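Local coordinates for protein endo-beta-1,2-glucanase (Talaromyces funiculosus, PDB 6IMV) that hydrolyses beta-1,2-glucans from within the chain, as a fungal endo-beta-1,2-glucanase of a new glycoside hydrolase family, at residues Q339-T351 and E418-T432. Numbering follows the deposited sequence.
With NAG (2-acetamido-2-deoxy-beta-D-glucopyranose), chain C; BGC (beta-D-glucopyranose), chain I; NAG (2-acetamido-2-deoxy-beta-D-glucopyranose), chain B.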
loop_
_atom_site.group_PDB
_atom_site.type_symbol
_atom_site.label_atom_id
_atom_site.label_comp_id
_atom_site.label_asym_id
_atom_site.label_seq_id
_atom_site.Cartn_x
_atom_site.Cartn_y
_atom_site.Cartn_z
ATOM N N GLN A 339 -25.839 1.152 3.386
ATOM C CA GLN A 339 -25.971 1.814 4.704
ATOM C C GLN A 339 -24.797 1.454 5.625
ATOM O O GLN A 339 -25.003 1.122 6.790
ATOM C CB GLN A 339 -27.313 1.468 5.359
ATOM C CG GLN A 339 -28.510 2.029 4.609
ATOM C CD GLN A 339 -29.784 1.644 5.319
ATOM O OE1 GLN A 339 -30.305 0.554 5.144
ATOM N NE2 GLN A 339 -30.279 2.531 6.161
ATOM N N VAL A 340 -23.574 1.583 5.102
ATOM C CA VAL A 340 -22.337 1.308 5.837
ATOM C C VAL A 340 -21.621 2.633 6.098
ATOM O O VAL A 340 -21.419 3.430 5.182
ATOM C CB VAL A 340 -21.438 0.319 5.066
ATOM C CG1 VAL A 340 -20.173 -0.004 5.844
ATOM C CG2 VAL A 340 -22.180 -0.958 4.701
ATOM N N PRO A 341 -21.233 2.924 7.358
ATOM C CA PRO A 341 -20.582 4.192 7.701
ATOM C C PRO A 341 -19.069 4.219 7.439
ATOM O O PRO A 341 -18.327 4.953 8.092
ATOM C CB PRO A 341 -20.916 4.308 9.200
ATOM C CG PRO A 341 -20.892 2.892 9.685
ATOM C CD PRO A 341 -21.505 2.098 8.547
ATOM N N GLY A 342 -18.633 3.452 6.442
ATOM C CA GLY A 342 -17.254 3.360 6.038
ATOM C C GLY A 342 -17.147 2.567 4.755
ATOM O O GLY A 342 -18.174 2.254 4.123
ATOM N N MET A 343 -15.909 2.234 4.369
ATOM C CA MET A 343 -15.686 1.393 3.215
ATOM C C MET A 343 -14.726 0.251 3.597
ATOM O O MET A 343 -14.177 0.239 4.698
ATOM C CB MET A 343 -15.159 2.229 2.044
ATOM C CG MET A 343 -16.125 3.296 1.606
ATOM S SD MET A 343 -15.606 4.213 0.127
ATOM C CE MET A 343 -14.282 5.229 0.789
ATOM N N PHE A 344 -14.552 -0.705 2.676
ATOM C CA PHE A 344 -13.991 -2.021 2.961
ATOM C C PHE A 344 -12.631 -2.240 2.275
ATOM O O PHE A 344 -12.428 -1.891 1.108
ATOM C CB PHE A 344 -14.964 -3.102 2.485
ATOM C CG PHE A 344 -16.247 -3.168 3.272
ATOM C CD1 PHE A 344 -16.244 -3.623 4.579
ATOM C CD2 PHE A 344 -17.452 -2.783 2.702
ATOM C CE1 PHE A 344 -17.426 -3.692 5.303
ATOM C CE2 PHE A 344 -18.632 -2.856 3.424
ATOM C CZ PHE A 344 -18.615 -3.313 4.725
ATOM N N ALA A 345 -11.722 -2.873 3.025
ATOM C CA ALA A 345 -10.443 -3.341 2.526
ATOM C C ALA A 345 -9.914 -4.446 3.452
ATOM O O ALA A 345 -10.290 -4.513 4.629
ATOM C CB ALA A 345 -9.471 -2.184 2.431
ATOM N N SER A 346 -9.064 -5.318 2.909
ATOM C CA SER A 346 -8.376 -6.326 3.695
ATOM C C SER A 346 -7.757 -5.654 4.930
ATOM O O SER A 346 -7.089 -4.608 4.821
ATOM C CB SER A 346 -7.322 -7.040 2.877
ATOM O OG SER A 346 -7.858 -7.545 1.662
ATOM N N ILE A 347 -7.981 -6.246 6.106
ATOM C CA ILE A 347 -7.713 -5.560 7.375
ATOM C C ILE A 347 -7.684 -6.575 8.527
ATOM O O ILE A 347 -8.320 -7.639 8.461
ATOM C CB ILE A 347 -8.784 -4.469 7.610
ATOM C CG1 ILE A 347 -8.372 -3.473 8.689
ATOM C CG2 ILE A 347 -10.153 -5.075 7.921
ATOM C CD1 ILE A 347 -7.229 -2.580 8.287
ATOM N N ASN A 348 -6.953 -6.220 9.590
ATOM C CA ASN A 348 -6.994 -6.940 10.853
ATOM C C ASN A 348 -8.381 -6.782 11.480
ATOM O O ASN A 348 -9.011 -5.721 11.400
ATOM C CB ASN A 348 -5.901 -6.485 11.822
ATOM C CG ASN A 348 -4.554 -7.061 11.451
ATOM O OD1 ASN A 348 -4.282 -8.230 11.726
ATOM N ND2 ASN A 348 -3.732 -6.271 10.783
ATOM N N ASN A 349 -8.823 -7.875 12.109
ATOM C CA ASN A 349 -10.072 -7.969 12.831
ATOM C C ASN A 349 -9.916 -7.264 14.181
ATOM O O ASN A 349 -8.810 -6.826 14.548
ATOM C CB ASN A 349 -10.459 -9.437 13.017
ATOM C CG ASN A 349 -11.949 -9.687 13.137
ATOM O OD1 ASN A 349 -12.744 -8.754 13.287
ATOM N ND2 ASN A 349 -12.320 -10.957 13.072
ATOM N N VAL A 350 -11.024 -7.192 14.923
ATOM C CA VAL A 350 -11.084 -6.532 16.224
ATOM C C VAL A 350 -10.152 -7.225 17.227
ATOM O O VAL A 350 -9.814 -8.411 17.103
ATOM C CB VAL A 350 -12.522 -6.487 16.766
ATOM C CG1 VAL A 350 -13.454 -5.744 15.833
ATOM C CG2 VAL A 350 -13.076 -7.875 17.059
ATOM N N THR A 351 -9.758 -6.442 18.233
ATOM C CA THR A 351 -9.081 -6.904 19.409
ATOM C C THR A 351 -10.112 -7.499 20.375
ATOM O O THR A 351 -11.187 -6.940 20.572
ATOM C CB THR A 351 -8.339 -5.748 20.097
ATOM O OG1 THR A 351 -7.358 -5.250 19.186
ATOM C CG2 THR A 351 -7.680 -6.156 21.397
ATOM N N GLU A 418 -6.609 1.011 13.379
ATOM C CA GLU A 418 -6.642 0.001 12.295
ATOM C C GLU A 418 -8.047 -0.121 11.680
ATOM O O GLU A 418 -8.223 0.022 10.459
ATOM C CB GLU A 418 -6.155 -1.348 12.838
ATOM C CG GLU A 418 -6.285 -2.513 11.856
ATOM C CD GLU A 418 -5.101 -2.790 10.949
ATOM O OE1 GLU A 418 -4.171 -1.961 10.917
ATOM O OE2 GLU A 418 -5.117 -3.837 10.257
ATOM N N SER A 419 -9.046 -0.427 12.514
ATOM C CA SER A 419 -10.375 -0.775 12.017
ATOM C C SER A 419 -11.402 -0.764 13.148
ATOM O O SER A 419 -11.037 -0.851 14.309
ATOM C CB SER A 419 -10.361 -2.122 11.335
ATOM O OG SER A 419 -10.231 -3.162 12.283
ATOM N N THR A 420 -12.680 -0.669 12.753
ATOM C CA THR A 420 -13.834 -0.782 13.633
ATOM C C THR A 420 -14.886 -1.678 12.965
ATOM O O THR A 420 -15.050 -1.662 11.748
ATOM C CB THR A 420 -14.441 0.592 13.952
ATOM O OG1 THR A 420 -15.555 0.405 14.825
ATOM C CG2 THR A 420 -14.898 1.362 12.730
ATOM N N ARG A 421 -15.622 -2.432 13.783
ATOM C CA ARG A 421 -16.855 -3.029 13.326
ATOM C C ARG A 421 -17.785 -1.904 12.855
ATOM O O ARG A 421 -17.834 -0.818 13.472
ATOM C CB ARG A 421 -17.501 -3.848 14.447
ATOM C CG ARG A 421 -16.825 -5.189 14.697
ATOM C CD ARG A 421 -17.556 -6.036 15.723
ATOM N NE ARG A 421 -18.913 -6.343 15.275
ATOM C CZ ARG A 421 -19.263 -7.380 14.516
ATOM N NH1 ARG A 421 -18.352 -8.225 14.061
ATOM N NH2 ARG A 421 -20.533 -7.561 14.209
ATOM N N ARG A 422 -18.530 -2.151 11.772
ATOM C CA ARG A 422 -19.460 -1.135 11.283
ATOM C C ARG A 422 -20.599 -0.915 12.293
ATOM O O ARG A 422 -21.213 0.146 12.287
ATOM C CB ARG A 422 -19.970 -1.457 9.875
ATOM C CG ARG A 422 -20.776 -2.739 9.742
ATOM C CD ARG A 422 -21.163 -2.942 8.293
ATOM N NE ARG A 422 -21.818 -4.213 8.046
ATOM C CZ ARG A 422 -23.100 -4.462 8.267
ATOM N NH1 ARG A 422 -23.888 -3.530 8.775
ATOM N NH2 ARG A 422 -23.577 -5.658 7.982
ATOM N N ASP A 423 -20.859 -1.891 13.174
ATOM C CA ASP A 423 -21.906 -1.752 14.208
ATOM C C ASP A 423 -21.331 -1.127 15.493
ATOM O O ASP A 423 -22.057 -0.921 16.475
ATOM C CB ASP A 423 -22.596 -3.094 14.484
ATOM C CG ASP A 423 -21.740 -4.139 15.187
ATOM O OD1 ASP A 423 -20.654 -3.799 15.691
ATOM O OD2 ASP A 423 -22.169 -5.295 15.223
ATOM N N GLY A 424 -20.021 -0.865 15.511
ATOM C CA GLY A 424 -19.377 -0.106 16.586
ATOM C C GLY A 424 -19.220 -0.863 17.906
ATOM O O GLY A 424 -18.949 -0.240 18.925
ATOM N N THR A 425 -19.334 -2.200 17.885
ATOM C CA THR A 425 -19.246 -3.015 19.106
ATOM C C THR A 425 -17.814 -3.513 19.349
ATOM O O THR A 425 -17.543 -4.165 20.352
ATOM C CB THR A 425 -20.181 -4.231 19.047
ATOM O OG1 THR A 425 -19.772 -5.048 17.947
ATOM C CG2 THR A 425 -21.640 -3.845 18.906
ATOM N N GLY A 426 -16.900 -3.233 18.421
ATOM C CA GLY A 426 -15.526 -3.684 18.527
ATOM C C GLY A 426 -14.590 -2.878 17.641
ATOM O O GLY A 426 -15.010 -2.313 16.637
ATOM N N VAL A 427 -13.312 -2.863 18.024
ATOM C CA VAL A 427 -12.271 -2.127 17.340
ATOM C C VAL A 427 -11.005 -2.992 17.328
ATOM O O VAL A 427 -10.766 -3.768 18.261
ATOM C CB VAL A 427 -12.055 -0.766 18.036
ATOM C CG1 VAL A 427 -10.729 -0.135 17.687
ATOM C CG2 VAL A 427 -13.183 0.208 17.744
ATOM N N SER A 428 -10.213 -2.871 16.256
ATOM C CA SER A 428 -8.867 -3.434 16.201
ATOM C C SER A 428 -7.902 -2.424 16.819
ATOM O O SER A 428 -7.572 -1.424 16.185
ATOM C CB SER A 428 -8.463 -3.777 14.789
ATOM O OG SER A 428 -7.211 -4.446 14.774
ATOM N N ALA A 429 -7.481 -2.678 18.062
ATOM C CA ALA A 429 -6.628 -1.746 18.803
ATOM C C ALA A 429 -5.184 -1.965 18.348
ATOM O O ALA A 429 -4.366 -2.594 19.034
ATOM C CB ALA A 429 -6.819 -1.953 20.287
ATOM N N LEU A 430 -4.911 -1.488 17.132
ATOM C CA LEU A 430 -3.742 -1.856 16.391
ATOM C C LEU A 430 -3.376 -0.714 15.437
ATOM O O LEU A 430 -4.250 0.058 15.019
ATOM C CB LEU A 430 -4.076 -3.149 15.637
ATOM C CG LEU A 430 -2.944 -3.771 14.818
ATOM C CD1 LEU A 430 -1.904 -4.388 15.731
ATOM C CD2 LEU A 430 -3.483 -4.807 13.846
ATOM N N LEU A 431 -2.077 -0.608 15.132
ATOM C CA LEU A 431 -1.553 0.266 14.091
ATOM C C LEU A 431 -0.768 -0.588 13.089
ATOM O O LEU A 431 0.046 -1.393 13.512
ATOM C CB LEU A 431 -0.613 1.305 14.713
ATOM C CG LEU A 431 -1.070 1.962 16.012
ATOM C CD1 LEU A 431 0.090 2.719 16.641
ATOM C CD2 LEU A 431 -2.265 2.879 15.784
ATOM N N THR A 432 -0.989 -0.387 11.783
ATOM C CA THR A 432 -0.136 -0.981 10.758
ATOM C C THR A 432 0.149 0.046 9.660
ATOM O O THR A 432 -0.628 0.983 9.469
ATOM C CB THR A 432 -0.762 -2.244 10.144
ATOM O OG1 THR A 432 -1.946 -1.874 9.439
ATOM C CG2 THR A 432 -1.097 -3.306 11.173
HETATM C C1 NAG C . -13.685 -11.403 13.161
HETATM C C2 NAG C . -13.753 -12.844 12.695
HETATM C C3 NAG C . -15.210 -13.285 12.696
HETATM C C4 NAG C . -15.788 -13.156 14.090
HETATM C C5 NAG C . -15.543 -11.759 14.645
HETATM C C6 NAG C . -15.904 -11.708 16.126
HETATM C C7 NAG C . -11.900 -13.289 11.151
HETATM C C8 NAG C . -11.533 -13.507 9.711
HETATM N N2 NAG C . -13.175 -12.999 11.374
HETATM O O3 NAG C . -15.309 -14.626 12.250
HETATM O O4 NAG C . -17.203 -13.378 13.992
HETATM O O5 NAG C . -14.179 -11.344 14.496
HETATM O O6 NAG C . -15.771 -10.363 16.568
HETATM O O7 NAG C . -11.079 -13.373 12.048
HETATM C C2 BGC I . -0.819 -10.385 8.281
HETATM C C3 BGC I . -0.989 -9.414 9.463
HETATM C C4 BGC I . -0.664 -7.959 9.072
HETATM C C5 BGC I . -1.377 -7.599 7.759
HETATM C C6 BGC I . -1.047 -6.189 7.260
HETATM C C1 BGC I . -1.541 -9.859 7.048
HETATM O O1 BGC I . -1.392 -10.695 5.898
HETATM O O2 BGC I . -1.395 -11.632 8.628
HETATM O O3 BGC I . -0.168 -9.812 10.563
HETATM O O4 BGC I . -1.031 -7.035 10.116
HETATM O O5 BGC I . -1.045 -8.555 6.745
HETATM O O6 BGC I . 0.337 -6.127 6.924
HETATM C C1 NAG B . -17.614 -14.408 14.913
HETATM C C2 NAG B . -19.122 -14.342 15.139
HETATM C C3 NAG B . -19.608 -15.485 16.041
HETATM C C4 NAG B . -19.000 -16.833 15.673
HETATM C C5 NAG B . -17.477 -16.659 15.572
HETATM C C6 NAG B . -16.696 -17.948 15.340
HETATM C C7 NAG B . -19.877 -12.001 15.270
HETATM C C8 NAG B . -20.027 -10.850 16.218
HETATM N N2 NAG B . -19.402 -13.101 15.828
HETATM O O3 NAG B . -21.033 -15.596 15.992
HETATM O O4 NAG B . -19.409 -17.789 16.671
HETATM O O5 NAG B . -17.221 -15.721 14.511
HETATM O O6 NAG B . -16.777 -18.328 13.962
HETATM O O7 NAG B . -20.161 -11.913 14.086
HETATM O O HOH W 1 -23.547 -0.726 8.717
HETATM O O HOH W 2 -15.461 -8.271 14.385
HETATM O O HOH W 3 -13.151 -5.134 19.981
HETATM O O HOH W 4 -4.621 -5.385 19.934
#
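The amide of Asn348 and the carboxylate of Glu418 meet with their planes 48° apart. Glu418 OE2 lies in the amide plane, 2.8 Å from Asn348 ND2, but this donor comes to OE2 from above the carboxylate plane. The guanidinium of Arg421 has methyl C8 of the glycan's second NAG (chain B) over one face. At its edge lie Asp423 OD2 and a water shared with Asn349 OD1. Arg421 grips Asp423 side-on through NE and NH2 as a salt bridge, and NH1 makes another with Asp379. Arg422 CD meets the Phe344 ring at its edge.

The backbone N of Asn348 binds the anti lone pair of Glu418 OE2, so two N-H groups of one residue grip one oxygen. OE1 gives its syn lone pair to Thr432 OG1 and is also bonded to Ser435. The Glu418 chain is bent at chi2 (90°), which brings OE2 to 3.1 Å from Ile347 CD1. An alanine here would probably leave Asn348 N, Asn348 ND2 and Thr432 OG1 without their shared carboxylate, and the Asn348 amide freer to turn away from the glucose.

The other N-H of Asn348 ND2 reaches O4 of the bound glucose at 2.9 Å in a nearly straight bond (169°). Leu430 CD2 packs against the same amide.

Val350 CG1 packs on Arg421 CG at 3.6 Å. Thr351 N bonds Val427 O, and Thr351 OG1 accepts from Ala429 N at 2.8 Å. Ser419 OG and Ser428 OG donate to the carbonyls of Asn348 and Asn349.

Strand 347-352 is thus joined to the hairpin of 415-421 and 427-432. Asn349 points away from the hairpin and bears the N-glycan. Its neighbour Asn348 points toward it and, with Thr432, lines a glucose-binding pocket, with Glu418 as second shell.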